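PDB 5JBD: inactive glucansucrase from Lactobacillus reuteri, which belongs to glycosyl hydrolase family 70, whose members are built around a TIM-type barrel of parallel strands and surrounding helices, and carries a bound calcium ion. Local coordinates for residues 391-394 with 395-398; 423-426 with 427-431; 400-403 with 404-408; 349-352 with 353-357; 699-702 with 703-706. One frame throughout, in Å; residues are numbered along the deposited sequence.

Overall arrangement
Interactions 1 and 3 lie on one helix, 392-406, at its N-terminal start and its C-terminal end. Interaction 2 is on the next helix, 420-434, which packs on both: through Arg-395 and Leu-398 on interaction 1, and through Leu-402, Asp-406 and His-407 on interaction 3. Interaction 4 closes helix 343-354 and touches none of the others. Interaction 5 is a barrel loop whose Tyr-703 rests on Lys-396 and Asn-400. Interactions 1 to 4 are partly buried, interaction 5 a surface contact. Beyond helical backbone bonds, interaction 1 has an N-cap, salt bridge and amide pair, interaction 2 an amide-carboxylate bond, interaction 3 no side-chain bond, interaction 4 an amide-guanidinium stack; water bridges are most numerous in interaction 5.

Interaction 1 (391-394 with 395-398); sequences NHDQ and RKNL
Asp-393 and Lys-396 run side by side on the first turns of helix 392-406, where OD1 of Asp-393 and NZ of Lys-396 form a loose salt bridge at 3.4 Å. The lysine starts with CG anti to its own backbone N (chi1 170°) and kinks at chi3, which lays CE beside the aspartate; NZ also donates to the carbonyl of Ser-186. One step along, Gln-394 and Asn-397 likewise point the same way, but their amide planes are nearly perpendicular, 84° apart. ND2 of Asn-397 meets OE1 of Gln-394 in a weak bond of 3.3 Å, and a water bridges the pair, accepting from NE2 of Gln-394 at 3.1 Å and more weakly from ND2 of Asn-397. A bend at chi2 folds the glutamine back for this meeting, while its NE2 also reaches Tyr-323. Asn-391 is the N-cap: its OD1 takes the N-H of Gln-394 at 3.0 Å, and its backbone O takes that of Arg-395 at 3.2 Å. The run 391-393 probably corresponds to the Asn-His-Asp motif known in alpha-amylase-like barrels, and His-392 is bonded to Glu-654. The helix starts just beyond barrel strand 385-388; Arg-395 bridges to Glu-471 and Asp-467, and with Leu-398 it packs against helix 420-434.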
# COMPACT_ATOMS: atom_id res chain seq x y z
N ASN A 391 5.59 -6.68 -9.30
CA ASN A 391 5.74 -6.15 -7.95
C ASN A 391 4.72 -6.80 -7.01
O ASN A 391 3.89 -7.62 -7.43
CB ASN A 391 5.67 -4.61 -7.94
CG ASN A 391 4.32 -4.07 -8.38
OD1 ASN A 391 3.27 -4.60 -8.01
ND2 ASN A 391 4.35 -2.99 -9.17
N HIS A 392 4.80 -6.46 -5.73
CA HIS A 392 3.95 -7.10 -4.70
C HIS A 392 2.45 -6.94 -4.97
O HIS A 392 1.67 -7.87 -4.72
CB HIS A 392 4.30 -6.58 -3.30
CG HIS A 392 4.03 -5.12 -3.12
ND1 HIS A 392 4.92 -4.14 -3.51
CD2 HIS A 392 2.95 -4.47 -2.65
CE1 HIS A 392 4.41 -2.95 -3.25
NE2 HIS A 392 3.21 -3.12 -2.73
N ASP A 393 2.05 -5.79 -5.50
CA ASP A 393 0.64 -5.53 -5.83
C ASP A 393 0.15 -6.36 -7.01
O ASP A 393 -1.01 -6.79 -7.04
CB ASP A 393 0.40 -4.06 -6.14
CG ASP A 393 0.37 -3.20 -4.91
OD1 ASP A 393 -0.29 -3.60 -3.93
OD2 ASP A 393 0.97 -2.11 -4.95
N GLN A 394 1.02 -6.59 -8.00
CA GLN A 394 0.61 -7.37 -9.17
C GLN A 394 0.42 -8.86 -8.85
O GLN A 394 -0.50 -9.50 -9.38
CB GLN A 394 1.56 -7.15 -10.36
CG GLN A 394 1.66 -5.69 -10.81
CD GLN A 394 0.30 -5.05 -11.05
OE1 GLN A 394 -0.58 -5.66 -11.65
NE2 GLN A 394 0.12 -3.84 -10.56
N ARG A 395 1.29 -9.40 -8.01
CA ARG A 395 1.09 -10.76 -7.50
C ARG A 395 -0.20 -10.85 -6.68
O ARG A 395 -0.94 -11.82 -6.84
CB ARG A 395 2.29 -11.23 -6.67
CG ARG A 395 2.22 -12.71 -6.31
CD ARG A 395 2.56 -13.60 -7.50
NE ARG A 395 4.00 -13.88 -7.54
CZ ARG A 395 4.75 -13.94 -8.64
NH1 ARG A 395 4.27 -13.70 -9.86
NH2 ARG A 395 6.05 -14.24 -8.51
N LYS A 396 -0.46 -9.84 -5.85
CA LYS A 396 -1.72 -9.73 -5.07
C LYS A 396 -2.96 -9.73 -5.95
O LYS A 396 -3.94 -10.42 -5.65
CB LYS A 396 -1.70 -8.50 -4.16
CG LYS A 396 -3.03 -8.16 -3.48
CD LYS A 396 -3.14 -6.69 -3.11
CE LYS A 396 -3.30 -5.82 -4.35
NZ LYS A 396 -3.62 -4.43 -3.98
N ASN A 397 -2.94 -8.93 -7.03
CA ASN A 397 -4.06 -8.91 -8.01
C ASN A 397 -4.39 -10.30 -8.54
O ASN A 397 -5.56 -10.69 -8.60
CB ASN A 397 -3.74 -7.98 -9.20
CG ASN A 397 -3.77 -6.51 -8.84
OD1 ASN A 397 -4.24 -6.11 -7.76
ND2 ASN A 397 -3.27 -5.68 -9.75
N LEU A 398 -3.35 -11.04 -8.91
CA LEU A 398 -3.49 -12.38 -9.47
C LEU A 398 -4.09 -13.36 -8.45
O LEU A 398 -5.00 -14.14 -8.77
CB LEU A 398 -2.12 -12.88 -9.94
CG LEU A 398 -2.02 -14.06 -10.92
CD1 LEU A 398 -0.72 -13.95 -11.71
CD2 LEU A 398 -2.08 -15.41 -10.20
O HOH W 1 -2.57 -2.40 -10.02

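Interaction 2 (423-426 with 427-431); sequences ANQA and WQEFY
Ala-423 and Trp-427 open a run of regular alpha-helical i to i+4 bonds in helix 420-434, one of three long helices that separate strands 385-388 and 460-464 of the TIM-type barrel. Trp-427 N donates to Ala-423 O at 2.8 Å, and Glu-429 N to Gln-425 O at 3.0 Å; Gln-428 N is bonded likewise to Asn-424 O, and Phe-430 N to Ala-426 O at 2.7 Å. On the side facing the C-terminal end of helix 392-406, NE2 of Gln-425 donates to OE2 of Glu-429 at 3.1 Å in an almost straight bond of 170°. OE2 lies in the amide plane of Gln-425, whereas NE2 comes from above the carboxylate plane; the two planes stand 84° apart. Gln-425 is extended, with CG anti to its backbone N (chi1 179°), which carries the amide along to the glutamate one turn later. The other oxygen of Glu-429, OE1, lies close to OD2 of Asp-406 on helix 392-406; such nearness of two carboxylates is consistent with a proton shared or held between them. The buried side brings Trp-427 against Ile-399 and Phe-430 against Leu-398, both of helix 392-406, and sets the indole edge-to-face with Phe-659. At the indole edge, CD1 of Trp-427 lies 3.4 Å from Ala-423 O, which is near the ring plane. Tyr-431, whose OH bonds Thr-472, takes CE3 of Trp-427 over one face, 3.5 Å above the Tyr-431 ring plane and offset toward its rim.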
# COMPACT_ATOMS: atom_id res chain seq x y z
N ALA A 423 -6.75 -17.65 0.52
CA ALA A 423 -5.41 -17.32 0.02
C ALA A 423 -4.50 -18.54 -0.02
O ALA A 423 -3.76 -18.73 -0.99
CB ALA A 423 -4.76 -16.21 0.86
N ASN A 424 -4.56 -19.37 1.03
CA ASN A 424 -3.75 -20.59 1.08
C ASN A 424 -4.08 -21.53 -0.07
O ASN A 424 -3.18 -22.14 -0.66
CB ASN A 424 -3.94 -21.34 2.42
CG ASN A 424 -3.44 -20.56 3.61
OD1 ASN A 424 -2.59 -19.67 3.49
ND2 ASN A 424 -3.96 -20.89 4.79
N GLN A 425 -5.38 -21.67 -0.35
CA GLN A 425 -5.88 -22.46 -1.45
C GLN A 425 -5.39 -21.85 -2.77
O GLN A 425 -4.90 -22.56 -3.64
CB GLN A 425 -7.41 -22.51 -1.44
CG GLN A 425 -8.03 -23.31 -2.58
CD GLN A 425 -9.55 -23.16 -2.67
OE1 GLN A 425 -10.22 -22.86 -1.68
NE2 GLN A 425 -10.09 -23.35 -3.87
N ALA A 426 -5.55 -20.54 -2.92
CA ALA A 426 -5.07 -19.83 -4.12
C ALA A 426 -3.57 -20.06 -4.36
O ALA A 426 -3.16 -20.29 -5.49
CB ALA A 426 -5.40 -18.36 -4.02
N TRP A 427 -2.76 -20.00 -3.30
CA TRP A 427 -1.31 -20.24 -3.45
C TRP A 427 -0.94 -21.66 -3.85
O TRP A 427 -0.05 -21.85 -4.68
CB TRP A 427 -0.53 -19.81 -2.19
CG TRP A 427 -0.18 -18.37 -2.31
CD1 TRP A 427 -0.79 -17.31 -1.71
CD2 TRP A 427 0.83 -17.83 -3.17
NE1 TRP A 427 -0.19 -16.13 -2.12
CE2 TRP A 427 0.80 -16.42 -3.01
CE3 TRP A 427 1.77 -18.40 -4.05
CZ2 TRP A 427 1.67 -15.57 -3.72
CZ3 TRP A 427 2.64 -17.55 -4.74
CH2 TRP A 427 2.58 -16.15 -4.57
N GLN A 428 -1.63 -22.65 -3.29
CA GLN A 428 -1.43 -24.03 -3.74
C GLN A 428 -1.74 -24.12 -5.25
O GLN A 428 -0.97 -24.70 -6.00
CB GLN A 428 -2.29 -25.01 -2.95
CG GLN A 428 -1.87 -26.46 -3.12
CD GLN A 428 -2.62 -27.39 -2.19
OE1 GLN A 428 -3.83 -27.61 -2.35
NE2 GLN A 428 -1.92 -27.96 -1.22
N GLU A 429 -2.86 -23.52 -5.66
CA GLU A 429 -3.27 -23.50 -7.08
C GLU A 429 -2.26 -22.77 -7.95
O GLU A 429 -1.91 -23.25 -9.02
CB GLU A 429 -4.67 -22.89 -7.23
CG GLU A 429 -5.77 -23.79 -6.68
CD GLU A 429 -7.10 -23.09 -6.48
OE1 GLU A 429 -7.15 -21.84 -6.58
OE2 GLU A 429 -8.10 -23.78 -6.21
N PHE A 430 -1.79 -21.61 -7.46
CA PHE A 430 -0.78 -20.83 -8.16
C PHE A 430 0.53 -21.59 -8.40
O PHE A 430 1.00 -21.66 -9.53
CB PHE A 430 -0.49 -19.50 -7.44
CG PHE A 430 0.57 -18.68 -8.13
CD1 PHE A 430 0.22 -17.79 -9.14
CD2 PHE A 430 1.91 -18.83 -7.81
CE1 PHE A 430 1.19 -17.04 -9.78
CE2 PHE A 430 2.89 -18.08 -8.45
CZ PHE A 430 2.53 -17.19 -9.45
N TYR A 431 1.12 -22.16 -7.34
CA TYR A 431 2.42 -22.85 -7.49
C TYR A 431 2.35 -24.01 -8.48
O TYR A 431 3.27 -24.21 -9.26
CB TYR A 431 2.97 -23.39 -6.17
CG TYR A 431 3.51 -22.37 -5.18
CD1 TYR A 431 4.57 -21.53 -5.51
CD2 TYR A 431 2.98 -22.29 -3.90
CE1 TYR A 431 5.07 -20.61 -4.60
CE2 TYR A 431 3.47 -21.38 -2.98
CZ TYR A 431 4.53 -20.55 -3.34
OH TYR A 431 5.00 -19.67 -2.41

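Interaction 3 (400-403 with 404-408); sequences NRLI and IKDHS
Leu-402 and Asp-406 meet one turn apart where helix 392-406 of the TIM-type barrel reaches its C-terminal end, and the aspartate can be traced outward over the leucine carbonyl. Its backbone N donates to Leu-402 O at 2.9 Å in an ordinary helical bond. CB of Asp-406 then lies 3.3 Å from that same oxygen, and CG closer still, because CG is placed beside the backbone N and anti to the carbonyl carbon (chi1 -70°). At the tip, both carboxylate oxygens of Asp-406 lie 4.0 Å from CD1 of Leu-402, and OD2 is the nearer to Leu-402 O, at 3.2 Å. OD2 of Asp-406 and Leu-402 O are both acceptors, so this nearness is not a bond and may be mildly unfavourable; OD2 also lies beside Gln-425 and Glu-429 of helix 420-434. Ile-404 follows a similar path over Asn-400 O, since its CG1 branch also sits beside the backbone N; the whole CB-CG1-CD1 edge lies along the oxygen that its own N-H engages. Asn-400 sends its ND2 away to the carbonyl of Lys-185. The helix ends at His-407, the first residue with non-helical backbone angles, whose N still makes a weak bond to Ile-403 O. Leu-402, Ile-403 and His-407 pack on helix 420-434 or the loop before it, His-407 with its ring against Tyr-422. Ile-403 O lies at the edge of the imidazole, 3.5 Å from ND1 of His-407.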
# COMPACT_ATOMS: atom_id res chain seq x y z
N ASN A 400 -5.86 -12.56 -5.67
CA ASN A 400 -7.24 -12.17 -5.40
C ASN A 400 -8.21 -12.55 -6.53
O ASN A 400 -9.36 -12.91 -6.25
CB ASN A 400 -7.35 -10.68 -5.09
CG ASN A 400 -6.83 -10.32 -3.69
OD1 ASN A 400 -6.71 -11.18 -2.81
ND2 ASN A 400 -6.53 -9.04 -3.49
N ARG A 401 -7.76 -12.44 -7.79
CA ARG A 401 -8.54 -12.93 -8.94
C ARG A 401 -8.90 -14.40 -8.71
O ARG A 401 -10.05 -14.80 -8.82
CB ARG A 401 -7.81 -12.76 -10.32
CG ARG A 401 -8.40 -11.64 -11.18
CD ARG A 401 -8.29 -11.87 -12.71
NE ARG A 401 -8.37 -10.62 -13.47
CZ ARG A 401 -9.44 -9.83 -13.61
NH1 ARG A 401 -10.60 -10.09 -13.00
NH2 ARG A 401 -9.36 -8.72 -14.35
N LEU A 402 -7.89 -15.19 -8.34
CA LEU A 402 -8.06 -16.62 -8.08
C LEU A 402 -8.99 -16.88 -6.89
O LEU A 402 -9.83 -17.78 -6.96
CB LEU A 402 -6.68 -17.27 -7.90
CG LEU A 402 -6.45 -18.78 -7.94
CD1 LEU A 402 -7.26 -19.48 -9.02
CD2 LEU A 402 -4.96 -19.05 -8.13
N ILE A 403 -8.88 -16.09 -5.82
CA ILE A 403 -9.79 -16.19 -4.67
C ILE A 403 -11.24 -15.93 -5.10
O ILE A 403 -12.15 -16.70 -4.75
CB ILE A 403 -9.40 -15.22 -3.51
CG1 ILE A 403 -8.11 -15.69 -2.83
CG2 ILE A 403 -10.51 -15.12 -2.46
CD1 ILE A 403 -7.52 -14.69 -1.85
N ILE A 404 -11.44 -14.85 -5.85
CA ILE A 404 -12.78 -14.47 -6.31
C ILE A 404 -13.37 -15.56 -7.20
O ILE A 404 -14.54 -15.92 -7.03
CB ILE A 404 -12.77 -13.10 -7.05
CG1 ILE A 404 -12.44 -11.96 -6.07
CG2 ILE A 404 -14.12 -12.81 -7.73
CD1 ILE A 404 -11.89 -10.71 -6.75
N LYS A 405 -12.56 -16.10 -8.10
CA LYS A 405 -13.00 -17.20 -8.97
C LYS A 405 -13.35 -18.46 -8.17
O LYS A 405 -14.38 -19.10 -8.44
CB LYS A 405 -11.94 -17.54 -10.02
CG LYS A 405 -12.33 -18.71 -10.90
CD LYS A 405 -11.55 -18.80 -12.20
CE LYS A 405 -12.24 -19.73 -13.19
NZ LYS A 405 -11.27 -20.61 -13.89
N ASP A 406 -12.49 -18.82 -7.23
CA ASP A 406 -12.70 -20.01 -6.39
C ASP A 406 -13.91 -19.92 -5.46
O ASP A 406 -14.41 -20.95 -5.02
CB ASP A 406 -11.47 -20.28 -5.50
CG ASP A 406 -10.26 -20.75 -6.28
OD1 ASP A 406 -10.41 -21.25 -7.41
OD2 ASP A 406 -9.15 -20.64 -5.73
N HIS A 407 -14.35 -18.71 -5.12
CA HIS A 407 -15.41 -18.52 -4.13
C HIS A 407 -16.41 -17.44 -4.53
O HIS A 407 -16.63 -16.45 -3.79
CB HIS A 407 -14.76 -18.20 -2.78
CG HIS A 407 -13.90 -19.31 -2.26
ND1 HIS A 407 -12.52 -19.30 -2.37
CD2 HIS A 407 -14.22 -20.46 -1.63
CE1 HIS A 407 -12.03 -20.39 -1.83
NE2 HIS A 407 -13.04 -21.12 -1.37
N SER A 408 -17.00 -17.62 -5.70
CA SER A 408 -18.14 -16.79 -6.15
C SER A 408 -19.39 -16.87 -5.26
O SER A 408 -19.45 -17.65 -4.31
CB SER A 408 -18.48 -17.09 -7.61
OG SER A 408 -18.72 -18.48 -7.79

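Interaction 4 (349-352 with 353-357); sequences LENV and LGRAN. With ACT (acetate ion), chain E.
A wider pi-type turn ends helix 343-354, the helix that follows barrel strand 340-341, and Leu-349 carries it: its O accepts from Leu-353 N at 2.9 Å and also, at 3.4 Å, from Gly-354 N. Gly-354 N is shared between Leu-349 O and Glu-350 O, both bonds weak and bent, as the last turn opens out. On the buried side, CD2 of Leu-349 touches CD1 of Leu-353 at 4.2 Å, and CG1 of Val-352 lies against CG of Leu-353. These side chains face Gln-449 and Ile-452 of helix 446-455 and Leu-365 of helix 364-367, whereas the carbonyls of Val-352 and Leu-353 are taken by Asn-543 and Asn-445. On the outer side the amide of Asn-351 stacks on the guanidinium of Arg-355, the planes only 6° apart. ND2 of Asn-351 lies over one face, off centre, 3.4 Å from NH2 of Arg-355; as both are donors, the contact is stacking and no hydrogen bond. Arg-355 runs extended from CG to NE (chi2 176°, chi3 167°), which brings its flat end back over the asparagine after the chain has left the helix. NH1 has weak partners in Asn-358 and Asp-360. An acetate ion, probably from the crystallisation liquor, meets the edge of the guanidinium in plane, OXT accepting from NE of Arg-355 at 3.3 Å.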
# COMPACT_ATOMS: atom_id res chain seq x y z
N LEU A 349 4.54 -5.75 -21.46
CA LEU A 349 5.15 -7.06 -21.23
C LEU A 349 4.07 -8.12 -21.00
O LEU A 349 4.12 -9.19 -21.62
CB LEU A 349 6.11 -7.02 -20.05
CG LEU A 349 7.43 -6.28 -20.29
CD1 LEU A 349 8.13 -6.00 -18.96
CD2 LEU A 349 8.36 -7.06 -21.21
N GLU A 350 3.09 -7.83 -20.14
CA GLU A 350 2.01 -8.79 -19.85
C GLU A 350 1.06 -9.02 -21.04
O GLU A 350 0.68 -10.17 -21.31
CB GLU A 350 1.23 -8.40 -18.59
CG GLU A 350 2.10 -8.42 -17.32
CD GLU A 350 1.41 -8.99 -16.08
OE1 GLU A 350 0.19 -8.77 -15.90
OE2 GLU A 350 2.12 -9.61 -15.25
N ASN A 351 0.71 -7.95 -21.76
CA ASN A 351 -0.22 -8.08 -22.87
C ASN A 351 0.44 -8.77 -24.07
O ASN A 351 -0.24 -9.44 -24.84
CB ASN A 351 -0.81 -6.73 -23.34
CG ASN A 351 -1.66 -6.02 -22.28
OD1 ASN A 351 -1.97 -4.81 -22.37
ND2 ASN A 351 -2.06 -6.76 -21.30
N VAL A 352 1.76 -8.61 -24.25
CA VAL A 352 2.47 -9.17 -25.41
C VAL A 352 2.98 -10.58 -25.15
O VAL A 352 2.84 -11.46 -26.00
CB VAL A 352 3.65 -8.27 -25.85
CG1 VAL A 352 4.51 -8.92 -26.92
CG2 VAL A 352 3.14 -6.93 -26.35
N LEU A 353 3.58 -10.79 -23.98
CA LEU A 353 4.26 -12.04 -23.64
C LEU A 353 3.53 -12.92 -22.63
O LEU A 353 3.68 -14.14 -22.65
CB LEU A 353 5.66 -11.73 -23.12
CG LEU A 353 6.62 -11.04 -24.09
CD1 LEU A 353 7.89 -10.58 -23.39
CD2 LEU A 353 6.96 -11.95 -25.25
N GLY A 354 2.76 -12.32 -21.73
CA GLY A 354 2.23 -13.01 -20.56
C GLY A 354 0.87 -13.68 -20.65
O GLY A 354 0.55 -14.54 -19.82
N ARG A 355 0.04 -13.28 -21.61
CA ARG A 355 -1.29 -13.88 -21.76
C ARG A 355 -1.20 -15.29 -22.35
O ARG A 355 -0.21 -15.63 -23.03
CB ARG A 355 -2.17 -13.04 -22.68
CG ARG A 355 -2.66 -11.73 -22.11
CD ARG A 355 -3.42 -10.97 -23.19
NE ARG A 355 -4.16 -9.85 -22.64
CZ ARG A 355 -4.34 -8.65 -23.20
NH1 ARG A 355 -3.83 -8.35 -24.40
NH2 ARG A 355 -5.03 -7.72 -22.53
N ALA A 356 -2.23 -16.09 -22.10
CA ALA A 356 -2.40 -17.38 -22.79
C ALA A 356 -2.82 -17.19 -24.25
O ALA A 356 -2.25 -17.79 -25.16
CB ALA A 356 -3.44 -18.23 -22.07
N ASN A 357 -3.83 -16.33 -24.44
CA ASN A 357 -4.44 -16.04 -25.75
C ASN A 357 -4.55 -14.53 -25.96
O ASN A 357 -4.37 -13.76 -25.02
CB ASN A 357 -5.86 -16.61 -25.75
CG ASN A 357 -5.89 -18.11 -25.61
OD1 ASN A 357 -6.87 -18.65 -25.11
ND2 ASN A 357 -4.82 -18.80 -26.03
C ACT E . -6.69 -9.62 -19.39
O ACT E . -7.26 -8.61 -19.83
OXT ACT E . -5.48 -9.84 -19.62
CH3 ACT E . -7.47 -10.61 -18.57

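Interaction 5 (699-702 with 703-706); sequences GRSR and YNEG
Asn-704 reaches back to Gly-699 with its ND2, which donates to Gly-699 O at 3.1 Å in a nearly straight bond of 169°. The acceptor lies in the asparagine amide plane, although ND2 stands well above the plane of the glycine carbonyl. ND2 also bonds Ser-701 O weakly and a water at 3.2 Å, which in turn gives a hydrogen to Arg-702 O; three acceptors thus share two N-H groups, Gly-699 O holding the straight bond. Ser-701 OG is similarly busy: it bonds Phe-698 O, accepts weakly from Asn-704 N at 3.1 Å, and takes a hydrogen from a second water that is held by Gly-706 N. These bonds close a turn in the loop between strand 696-697 and helix 727-739 of the TIM-barrel fold. Arg-702 then lies alongside Tyr-703, CG being anti to its backbone N (chi1 -173°), and in a CH-pi contact this CG sits over the face of the Tyr-703 ring, 3.7 Å from its centroid. A bend at chi3 sets the guanidinium nearly perpendicular to that ring. NH2 of the arginine goes to Met-414 O and NH1 to Gly-187 O, while a third water bridges NH1 of Arg-702 at 2.9 Å and the OH of Tyr-703 at 2.6 Å.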
# COMPACT_ATOMS: atom_id res chain seq x y z
N GLY A 699 -2.19 -5.03 13.74
CA GLY A 699 -2.25 -6.48 13.94
C GLY A 699 -3.34 -7.17 13.15
O GLY A 699 -3.15 -8.30 12.69
N ARG A 700 -4.47 -6.50 12.96
CA ARG A 700 -5.59 -7.05 12.20
C ARG A 700 -5.58 -6.71 10.69
O ARG A 700 -6.54 -7.03 9.99
CB ARG A 700 -6.91 -6.62 12.84
CG ARG A 700 -7.05 -7.14 14.27
CD ARG A 700 -8.51 -7.29 14.69
NE ARG A 700 -9.28 -6.07 14.41
CZ ARG A 700 -9.26 -4.95 15.14
NH1 ARG A 700 -8.47 -4.82 16.22
NH2 ARG A 700 -10.02 -3.92 14.77
N SER A 701 -4.50 -6.10 10.20
CA SER A 701 -4.33 -5.91 8.75
C SER A 701 -4.23 -7.27 8.04
O SER A 701 -3.81 -8.27 8.63
CB SER A 701 -3.11 -5.03 8.45
OG SER A 701 -1.89 -5.68 8.72
N ARG A 702 -4.63 -7.30 6.78
CA ARG A 702 -4.66 -8.54 6.02
C ARG A 702 -3.30 -9.23 5.91
O ARG A 702 -3.21 -10.45 6.05
CB ARG A 702 -5.24 -8.25 4.63
CG ARG A 702 -5.48 -9.49 3.77
CD ARG A 702 -6.37 -9.12 2.58
NE ARG A 702 -7.73 -8.81 3.02
CZ ARG A 702 -8.67 -8.23 2.28
NH1 ARG A 702 -8.44 -7.86 1.02
NH2 ARG A 702 -9.87 -8.03 2.82
N TYR A 703 -2.24 -8.46 5.68
CA TYR A 703 -0.93 -9.03 5.40
C TYR A 703 0.15 -8.73 6.43
O TYR A 703 1.21 -9.36 6.41
CB TYR A 703 -0.46 -8.56 4.01
CG TYR A 703 -1.44 -8.85 2.87
CD1 TYR A 703 -1.73 -10.15 2.47
CD2 TYR A 703 -2.05 -7.80 2.18
CE1 TYR A 703 -2.61 -10.40 1.43
CE2 TYR A 703 -2.93 -8.05 1.14
CZ TYR A 703 -3.20 -9.34 0.76
OH TYR A 703 -4.08 -9.56 -0.27
N ASN A 704 -0.10 -7.79 7.35
CA ASN A 704 0.92 -7.38 8.35
C ASN A 704 2.24 -6.95 7.67
O ASN A 704 3.33 -7.20 8.18
CB ASN A 704 1.17 -8.52 9.38
CG ASN A 704 0.33 -8.36 10.63
OD1 ASN A 704 0.84 -8.05 11.70
ND2 ASN A 704 -0.98 -8.56 10.50
N GLU A 705 2.11 -6.31 6.50
CA GLU A 705 3.26 -5.98 5.64
C GLU A 705 3.90 -4.63 5.95
O GLU A 705 5.04 -4.41 5.54
CB GLU A 705 2.88 -6.03 4.14
CG GLU A 705 2.18 -4.79 3.57
CD GLU A 705 0.82 -4.50 4.20
OE1 GLU A 705 0.15 -5.44 4.68
OE2 GLU A 705 0.42 -3.33 4.26
N GLY A 706 3.17 -3.73 6.61
CA GLY A 706 3.69 -2.42 6.98
C GLY A 706 3.07 -1.19 6.34
O GLY A 706 3.32 -0.08 6.82
O HOH W 2 0.63 -3.75 7.84
O HOH W 3 -6.06 -7.87 -0.67
O HOH W 4 -1.34 -10.80 8.20